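Local coordinates for Oxidored_FMN domain-containing protein ([Pseudomonas] geniculata N1, PDB 6L6J), which acts as the 6-hydroxypseudooxynicotine amine oxidase HisD, an oxidoreductase carrying FMN and a [4Fe-4S] cluster, at residues 169-174 against 202-207; 177-182 against 234-239; 225-230 against 283-288. All coordinates share one frame; numbering follows the deposited sequence.

All three contacts lie in the FMN-binding TIM barrel. Strands 166-171 and 220-229 are neighbours in the barrel sheet and join contacts 1 and 3, whose centres are about 14 Å apart; C171 O and A226 N are 3.2 Å apart, a probable hydrogen bond. Contacts 1 and 2 have centres about 10 Å apart, and Q179 OE1 probably accepts from N174 N at 2.9 Å. Contacts 2 and 3 meet where L236 O lies 3.0 Å from D229 N and A238 CB packs 3.5 Å from F284 CE1. Contact 1 holds Y170 and H173 of the FMN pocket. The side chains of Q179 and V227 stay about 9 and 12 Å from the FMN.

Contact 1: 169-174 against 202-207; sequences VYCAHN and RLLRET. With FMN (flavin mononucleotide), chain B.
Strand 169-171 and helix 202-207 run nearly antiparallel, at 165° with 9.8 Å between their short axes; the nearest CA pairs are V169 with T207 and C171 with L204. V169 and L204 carry the contact, and V169 also touches T207. L204 CG lies anti to the backbone N (chi1 173°), which carries CD1 toward the strand. There L204 CD1 meets V169 CG1 at 3.6 Å and C171 CB at 4.2 Å. T207 adds its methyl: T207 CG2 is 4.2 Å from V169 CG2. Its hydroxyl turns back into the helix, and T207 OG1 donates to L203 O at 2.8 Å. T207 N reaches the same oxygen from the other face of the carbonyl plane.

Y170 points away from the helix, to the flavin side, where Y170 CE1 is 3.4 Å from FMN O2. H173 ND1 lies in the plane of the Y170 ring and shares a hydrogen bond with Y170 OH. H173 NE2 is hydrogen-bonded to D266, which also binds FMN. With an alanine in place of H173, Y170 and D266 would probably lose their common partner and a gap would open beside the flavin. This is the strand-to-helix packing of a TIM barrel, with the cofactor pocket at the strand's C-terminal end.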
loop_
_atom_site.group_PDB
_atom_site.type_symbol
_atom_site.label_atom_id
_atom_site.label_comp_id
_atom_site.label_asym_id
_atom_site.label_seq_id
_atom_site.Cartn_x
_atom_site.Cartn_y
_atom_site.Cartn_z
ATOM N N VAL A 169 -12.000 -0.151 20.135
ATOM C CA VAL A 169 -11.030 0.354 21.146
ATOM C C VAL A 169 -9.643 0.053 20.572
ATOM O O VAL A 169 -9.351 -1.126 20.324
ATOM C CB VAL A 169 -11.257 -0.286 22.528
ATOM C CG1 VAL A 169 -9.999 -0.331 23.368
ATOM C CG2 VAL A 169 -12.364 0.424 23.290
ATOM N N TYR A 170 -8.849 1.078 20.275
ATOM C CA TYR A 170 -7.665 0.926 19.391
ATOM C C TYR A 170 -6.402 0.894 20.238
ATOM O O TYR A 170 -6.090 1.898 20.924
ATOM C CB TYR A 170 -7.596 2.063 18.384
ATOM C CG TYR A 170 -6.437 1.992 17.434
ATOM C CD1 TYR A 170 -6.270 0.901 16.606
ATOM C CD2 TYR A 170 -5.535 3.032 17.318
ATOM C CE1 TYR A 170 -5.224 0.832 15.698
ATOM C CE2 TYR A 170 -4.495 2.981 16.406
ATOM C CZ TYR A 170 -4.336 1.879 15.597
ATOM O OH TYR A 170 -3.317 1.800 14.706
ATOM N N CYS A 171 -5.693 -0.225 20.174
ATOM C CA CYS A 171 -4.420 -0.440 20.901
ATOM C C CYS A 171 -3.455 -1.228 20.017
ATOM O O CYS A 171 -3.240 -2.401 20.299
ATOM C CB CYS A 171 -4.682 -1.156 22.214
ATOM S SG CYS A 171 -3.184 -1.356 23.195
ATOM N N ALA A 172 -2.889 -0.577 18.998
ATOM C CA ALA A 172 -2.093 -1.216 17.926
ATOM C C ALA A 172 -1.183 -0.199 17.238
ATOM O O ALA A 172 -1.194 0.953 17.658
ATOM C CB ALA A 172 -3.018 -1.884 16.926
ATOM N N HIS A 173 -0.375 -0.674 16.277
ATOM C CA HIS A 173 0.521 0.088 15.357
ATOM C C HIS A 173 1.533 1.008 16.079
ATOM O O HIS A 173 2.213 1.784 15.360
ATOM C CB HIS A 173 -0.351 0.895 14.387
ATOM C CG HIS A 173 -1.074 0.012 13.436
ATOM N ND1 HIS A 173 -2.415 -0.244 13.555
ATOM C CD2 HIS A 173 -0.625 -0.702 12.375
ATOM C CE1 HIS A 173 -2.770 -1.077 12.592
ATOM N NE2 HIS A 173 -1.688 -1.376 11.853
ATOM N N ASN A 174 1.640 0.961 17.416
ATOM C CA ASN A 174 2.292 2.040 18.197
ATOM C C ASN A 174 1.692 3.418 17.814
ATOM O O ASN A 174 2.424 4.432 17.877
ATOM C CB ASN A 174 3.799 2.016 17.972
ATOM C CG ASN A 174 4.529 2.917 18.940
ATOM O OD1 ASN A 174 4.014 3.164 20.041
ATOM N ND2 ASN A 174 5.689 3.431 18.538
ATOM N N ARG A 202 -4.488 -1.373 32.832
ATOM C CA ARG A 202 -5.655 -0.720 33.491
ATOM C C ARG A 202 -6.373 0.228 32.514
ATOM O O ARG A 202 -7.636 0.249 32.497
ATOM C CB ARG A 202 -5.200 0.051 34.738
ATOM C CG ARG A 202 -6.331 0.746 35.492
ATOM C CD ARG A 202 -5.920 1.380 36.818
ATOM N NE ARG A 202 -5.001 0.535 37.566
ATOM C CZ ARG A 202 -5.331 -0.613 38.158
ATOM N NH1 ARG A 202 -6.577 -1.054 38.124
ATOM N NH2 ARG A 202 -4.408 -1.328 38.779
ATOM N N LEU A 203 -5.632 1.027 31.747
ATOM C CA LEU A 203 -6.281 2.059 30.914
ATOM C C LEU A 203 -7.062 1.366 29.793
ATOM O O LEU A 203 -8.212 1.792 29.533
ATOM C CB LEU A 203 -5.251 3.037 30.362
ATOM C CG LEU A 203 -5.836 4.251 29.648
ATOM C CD1 LEU A 203 -7.061 4.790 30.378
ATOM C CD2 LEU A 203 -4.797 5.345 29.502
ATOM N N LEU A 204 -6.468 0.339 29.176
ATOM C CA LEU A 204 -7.105 -0.465 28.099
ATOM C C LEU A 204 -8.368 -1.149 28.637
ATOM O O LEU A 204 -9.385 -1.104 27.932
ATOM C CB LEU A 204 -6.128 -1.506 27.540
ATOM C CG LEU A 204 -6.757 -2.479 26.536
ATOM C CD1 LEU A 204 -7.357 -1.733 25.351
ATOM C CD2 LEU A 204 -5.761 -3.503 26.059
ATOM N N ARG A 205 -8.297 -1.787 29.807
ATOM C CA ARG A 205 -9.454 -2.471 30.457
ATOM C C ARG A 205 -10.534 -1.426 30.778
ATOM O O ARG A 205 -11.659 -1.586 30.309
ATOM C CB ARG A 205 -8.983 -3.267 31.688
ATOM C CG ARG A 205 -10.021 -3.490 32.783
ATOM C CD ARG A 205 -9.404 -4.002 34.077
ATOM N NE ARG A 205 -9.157 -5.440 34.012
ATOM C CZ ARG A 205 -8.009 -6.062 34.310
ATOM N NH1 ARG A 205 -6.945 -5.388 34.729
ATOM N NH2 ARG A 205 -7.936 -7.376 34.196
ATOM N N GLU A 206 -10.198 -0.389 31.543
ATOM C CA GLU A 206 -11.151 0.671 31.996
ATOM C C GLU A 206 -11.847 1.345 30.799
ATOM O O GLU A 206 -13.016 1.682 30.908
ATOM C CB GLU A 206 -10.419 1.734 32.817
ATOM C CG GLU A 206 -10.022 1.278 34.205
ATOM C CD GLU A 206 -9.364 2.375 35.016
ATOM O OE1 GLU A 206 -8.784 3.293 34.407
ATOM O OE2 GLU A 206 -9.450 2.318 36.255
ATOM N N THR A 207 -11.145 1.558 29.695
ATOM C CA THR A 207 -11.712 2.177 28.477
ATOM C C THR A 207 -12.744 1.205 27.887
ATOM O O THR A 207 -13.953 1.570 27.832
ATOM C CB THR A 207 -10.585 2.596 27.525
ATOM O OG1 THR A 207 -9.830 3.591 28.219
ATOM C CG2 THR A 207 -11.067 3.180 26.216
HETATM N N1 FMN B . -4.518 0.007 10.306
HETATM C C2 FMN B . -5.144 0.710 11.303
HETATM O O2 FMN B . -5.348 0.127 12.372
HETATM N N3 FMN B . -5.581 1.972 11.192
HETATM C C4 FMN B . -5.421 2.655 10.046
HETATM O O4 FMN B . -5.819 3.815 9.947
HETATM C C4A FMN B . -4.725 1.988 8.910
HETATM N N5 FMN B . -4.527 2.624 7.730
HETATM C C5A FMN B . -3.960 1.948 6.705
HETATM C C6 FMN B . -3.822 2.571 5.467
HETATM C C7 FMN B . -3.260 1.867 4.420
HETATM C C7M FMN B . -3.062 2.565 3.131
HETATM C C8 FMN B . -2.843 0.469 4.586
HETATM C C8M FMN B . -2.197 -0.302 3.472
HETATM C C9 FMN B . -2.975 -0.160 5.794
HETATM C C9A FMN B . -3.531 0.514 6.873
HETATM N N10 FMN B . -3.718 -0.128 8.105
HETATM C C10 FMN B . -4.306 0.588 9.119
HETATM C "C1'" FMN B . -3.319 -1.551 8.345
HETATM C "C2'" FMN B . -4.371 -2.500 7.802
HETATM O "O2'" FMN B . -5.532 -2.326 8.594
HETATM C "C3'" FMN B . -3.951 -3.938 7.869
HETATM O "O3'" FMN B . -3.812 -4.313 9.240
HETATM C "C4'" FMN B . -2.653 -4.250 7.126
HETATM O "O4'" FMN B . -2.640 -3.584 5.841
HETATM C "C5'" FMN B . -2.451 -5.751 6.972
HETATM O "O5'" FMN B . -3.523 -6.266 6.203
HETATM P P FMN B . -3.372 -6.455 4.602
HETATM O O1P FMN B . -2.276 -7.479 4.408
HETATM O O2P FMN B . -4.739 -6.921 4.209
HETATM O O3P FMN B . -3.019 -5.080 4.067
#

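Contact 2: 177-182 against 234-239; sequences LLQDFL and TNLTAL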
loop_
_atom_site.group_PDB
_atom_site.type_symbol
_atom_site.label_atom_id
_atom_site.label_comp_id
_atom_site.label_asym_id
_atom_site.label_seq_id
_atom_site.Cartn_x
_atom_site.Cartn_y
_atom_site.Cartn_z
ATOM N N LEU A 177 -2.446 5.722 22.586
ATOM C CA LEU A 177 -2.154 6.063 24.006
ATOM C C LEU A 177 -2.253 4.801 24.875
ATOM O O LEU A 177 -1.526 4.717 25.876
ATOM C CB LEU A 177 -3.152 7.123 24.487
ATOM C CG LEU A 177 -2.870 7.712 25.871
ATOM C CD1 LEU A 177 -1.682 8.642 25.811
ATOM C CD2 LEU A 177 -4.087 8.448 26.419
ATOM N N LEU A 178 -3.102 3.839 24.502
ATOM C CA LEU A 178 -3.333 2.601 25.290
ATOM C C LEU A 178 -2.087 1.721 25.178
ATOM O O LEU A 178 -1.651 1.208 26.210
ATOM C CB LEU A 178 -4.595 1.887 24.791
ATOM C CG LEU A 178 -5.888 2.713 24.771
ATOM C CD1 LEU A 178 -7.042 1.874 24.256
ATOM C CD2 LEU A 178 -6.246 3.272 26.147
ATOM N N GLN A 179 -1.529 1.572 23.973
ATOM C CA GLN A 179 -0.283 0.785 23.724
ATOM C C GLN A 179 0.873 1.478 24.457
ATOM O O GLN A 179 1.655 0.774 25.094
ATOM C CB GLN A 179 0.013 0.628 22.229
ATOM C CG GLN A 179 1.099 -0.398 21.958
ATOM C CD GLN A 179 1.366 -0.706 20.501
ATOM O OE1 GLN A 179 0.519 -0.523 19.617
ATOM N NE2 GLN A 179 2.575 -1.206 20.246
ATOM N N ASP A 180 0.946 2.812 24.388
ATOM C CA ASP A 180 1.946 3.623 25.135
ATOM C C ASP A 180 1.840 3.302 26.631
ATOM O O ASP A 180 2.876 3.093 27.271
ATOM C CB ASP A 180 1.790 5.119 24.860
ATOM C CG ASP A 180 2.125 5.546 23.431
ATOM O OD1 ASP A 180 2.803 4.742 22.707
ATOM O OD2 ASP A 180 1.689 6.674 23.029
ATOM N N PHE A 181 0.639 3.184 27.178
ATOM C CA PHE A 181 0.467 2.843 28.613
ATOM C C PHE A 181 0.944 1.409 28.860
ATOM O O PHE A 181 1.696 1.184 29.829
ATOM C CB PHE A 181 -0.959 3.135 29.071
ATOM C CG PHE A 181 -1.149 4.518 29.637
ATOM C CD1 PHE A 181 -1.250 5.613 28.810
ATOM C CD2 PHE A 181 -1.227 4.716 31.010
ATOM C CE1 PHE A 181 -1.457 6.884 29.333
ATOM C CE2 PHE A 181 -1.415 5.987 31.535
ATOM C CZ PHE A 181 -1.529 7.068 30.695
ATOM N N LEU A 182 0.580 0.468 27.991
ATOM C CA LEU A 182 1.034 -0.955 28.052
ATOM C C LEU A 182 2.562 -1.107 28.065
ATOM O O LEU A 182 3.052 -2.046 28.715
ATOM C CB LEU A 182 0.525 -1.680 26.806
ATOM C CG LEU A 182 -0.671 -2.584 27.000
ATOM C CD1 LEU A 182 -0.884 -3.377 25.719
ATOM C CD2 LEU A 182 -0.468 -3.490 28.213
ATOM N N THR A 234 10.643 -4.429 22.973
ATOM C CA THR A 234 9.901 -3.658 24.019
ATOM C C THR A 234 9.272 -4.624 25.047
ATOM O O THR A 234 8.783 -4.121 26.088
ATOM C CB THR A 234 8.835 -2.714 23.413
ATOM O OG1 THR A 234 7.853 -3.474 22.707
ATOM C CG2 THR A 234 9.349 -1.667 22.445
ATOM N N ASN A 235 9.278 -5.943 24.774
ATOM C CA ASN A 235 8.736 -7.046 25.632
ATOM C C ASN A 235 7.200 -7.135 25.538
ATOM O O ASN A 235 6.594 -7.895 26.329
ATOM C CB ASN A 235 9.192 -6.938 27.093
ATOM C CG ASN A 235 10.668 -7.226 27.269
ATOM O OD1 ASN A 235 11.295 -7.844 26.407
ATOM N ND2 ASN A 235 11.229 -6.788 28.382
ATOM N N LEU A 236 6.588 -6.389 24.608
ATOM C CA LEU A 236 5.172 -6.566 24.180
ATOM C C LEU A 236 5.152 -7.665 23.118
ATOM O O LEU A 236 5.069 -7.328 21.921
ATOM C CB LEU A 236 4.602 -5.260 23.602
ATOM C CG LEU A 236 4.510 -4.062 24.550
ATOM C CD1 LEU A 236 4.078 -2.811 23.789
ATOM C CD2 LEU A 236 3.567 -4.333 25.718
ATOM N N THR A 237 5.286 -8.921 23.540
ATOM C CA THR A 237 5.276 -10.110 22.641
ATOM C C THR A 237 4.061 -10.986 22.958
ATOM O O THR A 237 3.585 -10.939 24.123
ATOM C CB THR A 237 6.591 -10.892 22.736
ATOM O OG1 THR A 237 6.837 -11.192 24.111
ATOM C CG2 THR A 237 7.750 -10.123 22.140
ATOM N N ALA A 238 3.594 -11.749 21.961
ATOM C CA ALA A 238 2.419 -12.653 22.051
ATOM C C ALA A 238 2.611 -13.643 23.199
ATOM O O ALA A 238 1.591 -14.014 23.814
ATOM C CB ALA A 238 2.211 -13.398 20.758
ATOM N N LEU A 239 3.860 -14.084 23.425
ATOM C CA LEU A 239 4.236 -15.016 24.528
ATOM C C LEU A 239 4.177 -14.300 25.879
ATOM O O LEU A 239 3.923 -15.004 26.880
ATOM C CB LEU A 239 5.637 -15.573 24.287
ATOM C CG LEU A 239 5.730 -16.696 23.256
ATOM C CD1 LEU A 239 7.185 -16.942 22.869
ATOM C CD2 LEU A 239 5.066 -17.975 23.771
#
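L236 reaches from the loop 234-239 to helix 177-182, at Q179 and L182, and makes every touch across this contact. The two branches of its side chain go to different residues. L236 CD2 rests on the end of the helix, 3.8 Å from L182 O and 4.2 Å from L182 CB. L236 CD1 lies 4.2 Å from Q179 NE2. No hydrogen bond crosses the contact, so it is held by van der Waals packing alone. L236 CB already points at the helix, and CG anti to the carbonyl carbon (chi1 -63°) leads its two methyls on to Q179 and L182.

Q179 comes to meet it with an extended chain. Its amide is buried, but both polar ends are satisfied. OE1 accepts from the backbone N of N174, and NE2 is hydrogen-bonded to S261 OG. These two bonds should fix the rotation of the amide while L236 packs beside it. L182 O is also engaged, by R200 NE.

The closer part of the contact is thus the methyl of L236 against the end of the helix. The loop side is looser. N235 is exposed, and residues 234-236 are poorly ordered, so the exact fit of L236 is less certain than that of the helix.

The helix packs against strand 166-171, with L178 and L182 on C171, and L182 also touches F225 of strand 220-229. Helix 142-162 packs on it through F148 and I145, while the loop leads from strand 220-229 into helix 241-249.

Contact 3: 225-230 against 283-288; sequences FAVEDR and DFVKKV
At the corner at V227 in the fifth barrel strand, 220-229, V227 packs on F284 and V285, which lie just before the seventh strand. The nearest backbone pair is V227 with V285, whose CA atoms are 9.0 Å apart, so side chains alone bridge the gap. V227 CG1 carries the contact. V227 CG1 lies 4.0 Å from F284 CZ and 4.1 Å from F284 CE1, coming at the ring obliquely. V227 CG1 is also 4.3 Å from V285 CG2. V227 CB also comes within 4.2 Å of F284 CE1. V227 and F284 lie side by side, pointing opposite ways.

F284 holds its ring in a less common setting, with CG between the backbone N and the carbonyl carbon (chi1 79°). One face of the F284 ring lies against its own neighbour: V285 CG2 sits 3.8 Å above the plane, offset toward the rim. V227 CG1 therefore meets a ring and a methyl that are already packed together.

In the TIM barrel, strand 220-229 runs beside strand 255-261, and V258 of that strand touches both V227 and V285. I282 of helix 279-282 also packs on V227. F284 is partly exposed and packs against A238 and R243.

Helix 285-288 is short and weakly bonded; V288 N donates to V285 O at 3.1 Å. K286 NZ forms a salt bridge with D315. On the strand side, V227 N lies over one face of the F225 ring, toward its rim.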
loop_
_atom_site.group_PDB
_atom_site.type_symbol
_atom_site.label_atom_id
_atom_site.label_comp_id
_atom_site.label_asym_id
_atom_site.label_seq_id
_atom_site.Cartn_x
_atom_site.Cartn_y
_atom_site.Cartn_z
ATOM N N PHE A 225 -5.822 -5.018 18.403
ATOM C CA PHE A 225 -4.689 -5.217 19.346
ATOM C C PHE A 225 -3.488 -5.798 18.599
ATOM O O PHE A 225 -3.626 -6.849 17.958
ATOM C CB PHE A 225 -5.112 -6.063 20.551
ATOM C CG PHE A 225 -4.001 -6.343 21.532
ATOM C CD1 PHE A 225 -3.335 -5.301 22.158
ATOM C CD2 PHE A 225 -3.622 -7.640 21.837
ATOM C CE1 PHE A 225 -2.296 -5.541 23.044
ATOM C CE2 PHE A 225 -2.590 -7.879 22.733
ATOM C CZ PHE A 225 -1.921 -6.828 23.329
ATOM N N ALA A 226 -2.371 -5.068 18.664
ATOM C CA ALA A 226 -1.018 -5.549 18.321
ATOM C C ALA A 226 -0.569 -6.539 19.405
ATOM O O ALA A 226 -0.376 -6.102 20.578
ATOM C CB ALA A 226 -0.068 -4.384 18.183
ATOM N N VAL A 227 -0.454 -7.820 19.029
ATOM C CA VAL A 227 -0.089 -8.924 19.963
ATOM C C VAL A 227 1.428 -8.899 20.135
ATOM O O VAL A 227 1.878 -9.010 21.293
ATOM C CB VAL A 227 -0.600 -10.307 19.508
ATOM C CG1 VAL A 227 -2.108 -10.402 19.635
ATOM C CG2 VAL A 227 -0.159 -10.689 18.103
ATOM N N GLU A 228 2.166 -8.690 19.038
ATOM C CA GLU A 228 3.646 -8.526 19.060
ATOM C C GLU A 228 4.031 -7.166 18.462
ATOM O O GLU A 228 3.402 -6.775 17.466
ATOM C CB GLU A 228 4.317 -9.677 18.311
ATOM C CG GLU A 228 5.835 -9.585 18.306
ATOM C CD GLU A 228 6.576 -10.881 18.591
ATOM O OE1 GLU A 228 5.908 -11.862 19.005
ATOM O OE2 GLU A 228 7.827 -10.904 18.405
ATOM N N ASP A 229 5.019 -6.477 19.053
ATOM C CA ASP A 229 5.708 -5.326 18.416
ATOM C C ASP A 229 7.043 -5.841 17.875
ATOM O O ASP A 229 7.872 -6.257 18.684
ATOM C CB ASP A 229 5.872 -4.127 19.369
ATOM C CG ASP A 229 6.679 -2.951 18.800
ATOM O OD1 ASP A 229 7.910 -3.101 18.667
ATOM O OD2 ASP A 229 6.081 -1.888 18.483
ATOM N N ARG A 230 7.226 -5.795 16.548
ATOM C CA ARG A 230 8.437 -6.307 15.850
ATOM C C ARG A 230 9.404 -5.153 15.567
ATOM O O ARG A 230 10.465 -5.421 14.968
ATOM C CB ARG A 230 8.023 -7.048 14.579
ATOM C CG ARG A 230 7.146 -8.261 14.852
ATOM C CD ARG A 230 7.005 -9.179 13.653
ATOM N NE ARG A 230 8.248 -9.871 13.328
ATOM C CZ ARG A 230 8.505 -10.491 12.173
ATOM N NH1 ARG A 230 9.681 -11.066 11.982
ATOM N NH2 ARG A 230 7.597 -10.544 11.211
ATOM N N ASP A 283 -2.031 -17.037 15.968
ATOM C CA ASP A 283 -2.420 -18.480 16.086
ATOM C C ASP A 283 -3.020 -18.794 17.456
ATOM O O ASP A 283 -3.928 -19.616 17.528
ATOM C CB ASP A 283 -1.188 -19.402 15.982
ATOM C CG ASP A 283 -1.280 -20.524 14.959
ATOM O OD1 ASP A 283 -2.184 -20.443 14.068
ATOM O OD2 ASP A 283 -0.435 -21.444 15.025
ATOM N N PHE A 284 -2.463 -18.208 18.514
ATOM C CA PHE A 284 -2.790 -18.534 19.928
ATOM C C PHE A 284 -4.141 -17.911 20.336
ATOM O O PHE A 284 -4.762 -18.383 21.312
ATOM C CB PHE A 284 -1.677 -18.045 20.865
ATOM C CG PHE A 284 -1.734 -16.567 21.170
ATOM C CD1 PHE A 284 -1.155 -15.637 20.304
ATOM C CD2 PHE A 284 -2.362 -16.103 22.317
ATOM C CE1 PHE A 284 -1.167 -14.279 20.596
ATOM C CE2 PHE A 284 -2.393 -14.744 22.598
ATOM C CZ PHE A 284 -1.789 -13.835 21.744
ATOM N N VAL A 285 -4.552 -16.845 19.661
ATOM C CA VAL A 285 -5.689 -15.984 20.100
ATOM C C VAL A 285 -6.967 -16.826 20.226
ATOM O O VAL A 285 -7.643 -16.665 21.243
ATOM C CB VAL A 285 -5.883 -14.768 19.167
ATOM C CG1 VAL A 285 -7.112 -13.952 19.550
ATOM C CG2 VAL A 285 -4.654 -13.878 19.158
ATOM N N LYS A 286 -7.281 -17.690 19.253
ATOM C CA LYS A 286 -8.549 -18.485 19.266
ATOM C C LYS A 286 -8.545 -19.553 20.373
ATOM O O LYS A 286 -9.631 -19.951 20.780
ATOM C CB LYS A 286 -8.859 -19.102 17.898
ATOM C CG LYS A 286 -9.752 -18.226 17.029
ATOM C CD LYS A 286 -10.328 -18.907 15.803
ATOM C CE LYS A 286 -11.415 -19.908 16.119
ATOM N NZ LYS A 286 -12.504 -19.301 16.925
ATOM N N LYS A 287 -7.386 -19.982 20.874
ATOM C CA LYS A 287 -7.292 -20.918 22.030
ATOM C C LYS A 287 -7.667 -20.203 23.338
ATOM O O LYS A 287 -8.049 -20.906 24.277
ATOM C CB LYS A 287 -5.894 -21.539 22.101
ATOM C CG LYS A 287 -5.484 -22.335 20.864
ATOM C CD LYS A 287 -5.406 -23.842 21.069
ATOM C CE LYS A 287 -6.741 -24.530 21.304
ATOM N NZ LYS A 287 -6.697 -25.948 20.871
ATOM N N VAL A 288 -7.588 -18.870 23.405
ATOM C CA VAL A 288 -7.771 -18.106 24.678
ATOM C C VAL A 288 -9.191 -17.546 24.786
ATOM O O VAL A 288 -9.744 -17.576 25.910
ATOM C CB VAL A 288 -6.735 -16.975 24.824
ATOM C CG1 VAL A 288 -6.988 -16.159 26.083
ATOM C CG2 VAL A 288 -5.299 -17.515 24.803
#